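Local coordinates for protein hydrolase, isochorismatase family (Pseudomonas putida, PDB 4L07) that probably hydrolyses the amide bond of maleamate, as an amidase of the isochorismatase-like hydrolase family, at residues T136-V141 with K163-A168. Residues are numbered along the deposited sequence; the frame is centred on the assembly and turned at random.
Sequences TDTVVV and KVLVPA
Strands 138-144 and 163-172 are neighbours in the parallel sheet of the isochorismatase-like fold, joined by a beta-alpha-beta crossover through helix 146-159, and Thr138, Val139 and Val140 pair in parallel with Lys163, Val164 and Leu165. Backbone bonds alternate from Lys163 N to Asp137 O (3.0 Å), Val139 N to Lys163 O (2.8 Å), Leu165 N to Val139 O and Val141 N to Leu165 O. Val139 and Val164 face the crossover helix at Ala157, their CG2 methyls meeting at 3.8 Å, while Val164 CG1 reaches Val141 CG2. On the other face, where Trp202 of helix 196-207 packs against it, Thr138 has CG2 anti to its own N (chi1 -49° for OG1), which sets this methyl 4.1 Å from Leu165 CD1. Its OG1 donates to Asp137 OD1 from above the carboxylate plane and also bonds Gly19 N. An alanine here would lose both OG1 bonds and is likely to leave Leu165 CD1 without its methyl neighbour. Lys163 NZ hydrogen-bonds Ser17 O and forms a salt bridge with Glu84 of a neighbouring subunit. Where Pro167 lacks an N-H, Val141 O finds no hydrogen-bond partner and lies 3.4 Å from Pro167 CD.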
ATOM      1  N   THR A 136      16.159   8.282  -2.813  1.00 23.88           N
ATOM      2  CA  THR A 136      15.854   9.481  -2.033  1.00 23.34           C
ATOM      3  C   THR A 136      15.880   9.117  -0.550  1.00 23.59           C
ATOM      4  O   THR A 136      15.415   8.040  -0.176  1.00 22.61           O
ATOM      5  CB  THR A 136      14.464  10.034  -2.414  1.00 23.81           C
ATOM      6  OG1 THR A 136      14.474  10.435  -3.788  1.00 24.18           O
ATOM      7  CG2 THR A 136      14.079  11.231  -1.558  1.00 22.76           C
ATOM      8  N   ASP A 137      16.436  10.000   0.283  1.00 23.38           N
ATOM      9  CA  ASP A 137      16.426   9.789   1.736  1.00 23.16           C
ATOM     10  C   ASP A 137      15.721  10.901   2.518  1.00 23.18           C
ATOM     11  O   ASP A 137      15.350  10.709   3.684  1.00 22.60           O
ATOM     12  CB  ASP A 137      17.841   9.541   2.289  1.00 24.28           C
ATOM     13  CG  ASP A 137      18.819  10.679   1.991  1.00 24.57           C
ATOM     14  OD1 ASP A 137      18.398  11.825   1.736  1.00 24.53           O
ATOM     15  OD2 ASP A 137      20.040  10.415   2.038  1.00 25.57           O
ATOM     16  N   THR A 138      15.542  12.052   1.874  1.00 22.16           N
ATOM     17  CA  THR A 138      14.974  13.234   2.520  1.00 22.30           C
ATOM     18  C   THR A 138      14.036  13.929   1.544  1.00 21.76           C
ATOM     19  O   THR A 138      14.416  14.212   0.402  1.00 21.83           O
ATOM     20  CB  THR A 138      16.079  14.223   2.956  1.00 22.84           C
ATOM     21  OG1 THR A 138      17.094  13.519   3.679  1.00 23.30           O
ATOM     22  CG2 THR A 138      15.504  15.331   3.846  1.00 22.86           C
ATOM     23  N   VAL A 139      12.807  14.191   1.987  1.00 21.70           N
ATOM     24  CA  VAL A 139      11.831  14.882   1.148  1.00 21.24           C
ATOM     25  C   VAL A 139      11.493  16.251   1.718  1.00 21.76           C
ATOM     26  O   VAL A 139      11.428  16.428   2.943  1.00 22.18           O
ATOM     27  CB  VAL A 139      10.542  14.057   0.891  1.00 21.48           C
ATOM     28  CG1 VAL A 139      10.870  12.779   0.117  1.00 21.25           C
ATOM     29  CG2 VAL A 139       9.808  13.727   2.188  1.00 21.35           C
ATOM     30  N   VAL A 140      11.317  17.220   0.826  1.00 21.43           N
ATOM     31  CA  VAL A 140      10.798  18.527   1.214  1.00 21.93           C
ATOM     32  C   VAL A 140       9.370  18.620   0.684  1.00 21.09           C
ATOM     33  O   VAL A 140       9.119  18.463  -0.523  1.00 20.97           O
ATOM     34  CB  VAL A 140      11.674  19.714   0.734  1.00 23.00           C
ATOM     35  CG1 VAL A 140      13.162  19.404   0.854  1.00 22.43           C
ATOM     36  CG2 VAL A 140      11.318  20.120  -0.673  1.00 25.74           C
ATOM     37  N   VAL A 141       8.431  18.835   1.596  1.00 20.34           N
ATOM     38  CA  VAL A 141       7.022  18.849   1.234  1.00 20.09           C
ATOM     39  C   VAL A 141       6.490  20.280   1.233  1.00 20.77           C
ATOM     40  O   VAL A 141       6.693  21.025   2.188  1.00 21.31           O
ATOM     41  CB  VAL A 141       6.177  17.947   2.163  1.00 19.60           C
ATOM     42  CG1 VAL A 141       4.730  17.889   1.685  1.00 19.73           C
ATOM     43  CG2 VAL A 141       6.754  16.539   2.220  1.00 19.96           C
ATOM     44  N   LYS A 163      12.991  10.896   5.594  1.00 21.42           N
ATOM     45  CA  LYS A 163      13.060  12.051   6.484  1.00 21.37           C
ATOM     46  C   LYS A 163      12.323  13.205   5.818  1.00 20.85           C
ATOM     47  O   LYS A 163      12.350  13.338   4.587  1.00 20.57           O
ATOM     48  CB  LYS A 163      14.513  12.411   6.766  1.00 22.06           C
ATOM     49  CG  LYS A 163      15.222  11.364   7.615  1.00 24.44           C
ATOM     50  CD  LYS A 163      16.714  11.336   7.350  1.00 25.40           C
ATOM     51  CE  LYS A 163      17.423  10.384   8.306  1.00 27.35           C
ATOM     52  NZ  LYS A 163      17.597  10.989   9.659  1.00 27.48           N
ATOM     53  N   VAL A 164      11.665  14.032   6.626  1.00 19.70           N
ATOM     54  CA  VAL A 164      10.758  15.043   6.094  1.00 19.72           C
ATOM     55  C   VAL A 164      11.063  16.452   6.583  1.00 19.66           C
ATOM     56  O   VAL A 164      11.199  16.692   7.793  1.00 19.50           O
ATOM     57  CB  VAL A 164       9.283  14.716   6.425  1.00 20.03           C
ATOM     58  CG1 VAL A 164       8.347  15.778   5.863  1.00 20.16           C
ATOM     59  CG2 VAL A 164       8.897  13.364   5.858  1.00 19.59           C
ATOM     60  N   LEU A 165      11.140  17.374   5.627  1.00 19.50           N
ATOM     61  CA  LEU A 165      11.260  18.803   5.908  1.00 20.16           C
ATOM     62  C   LEU A 165      10.073  19.546   5.304  1.00 20.75           C
ATOM     63  O   LEU A 165       9.680  19.284   4.163  1.00 20.69           O
ATOM     64  CB  LEU A 165      12.567  19.349   5.317  1.00 19.82           C
ATOM     65  CG  LEU A 165      13.871  18.610   5.660  1.00 19.72           C
ATOM     66  CD1 LEU A 165      15.046  19.218   4.901  1.00 20.19           C
ATOM     67  CD2 LEU A 165      14.147  18.634   7.162  1.00 19.85           C
ATOM     68  N   VAL A 166       9.502  20.475   6.065  1.00 21.32           N
ATOM     69  CA  VAL A 166       8.368  21.249   5.587  1.00 21.66           C
ATOM     70  C   VAL A 166       8.608  22.759   5.736  1.00 22.53           C
ATOM     71  O   VAL A 166       8.578  23.284   6.849  1.00 22.48           O
ATOM     72  CB  VAL A 166       7.037  20.798   6.251  1.00 22.87           C
ATOM     73  CG1 VAL A 166       7.150  20.782   7.760  1.00 24.91           C
ATOM     74  CG2 VAL A 166       5.867  21.667   5.811  1.00 22.68           C
ATOM     75  N   PRO A 167       8.871  23.449   4.611  1.00 22.50           N
ATOM     76  CA  PRO A 167       8.965  24.911   4.661  1.00 22.55           C
ATOM     77  C   PRO A 167       7.579  25.527   4.801  1.00 23.02           C
ATOM     78  O   PRO A 167       6.773  25.476   3.871  1.00 23.14           O
ATOM     79  CB  PRO A 167       9.606  25.277   3.316  1.00 23.05           C
ATOM     80  CG  PRO A 167       9.323  24.123   2.415  1.00 22.68           C
ATOM     81  CD  PRO A 167       9.253  22.908   3.294  1.00 22.69           C
ATOM     82  N   ALA A 168       7.314  26.099   5.973  1.00 23.22           N
ATOM     83  CA  ALA A 168       5.995  26.626   6.324  1.00 23.35           C
ATOM     84  C   ALA A 168       5.512  27.690   5.341  1.00 23.73           C
ATOM     85  O   ALA A 168       4.317  27.774   5.042  1.00 23.76           O
ATOM     86  CB  ALA A 168       6.009  27.176   7.746  1.00 23.08           C
TER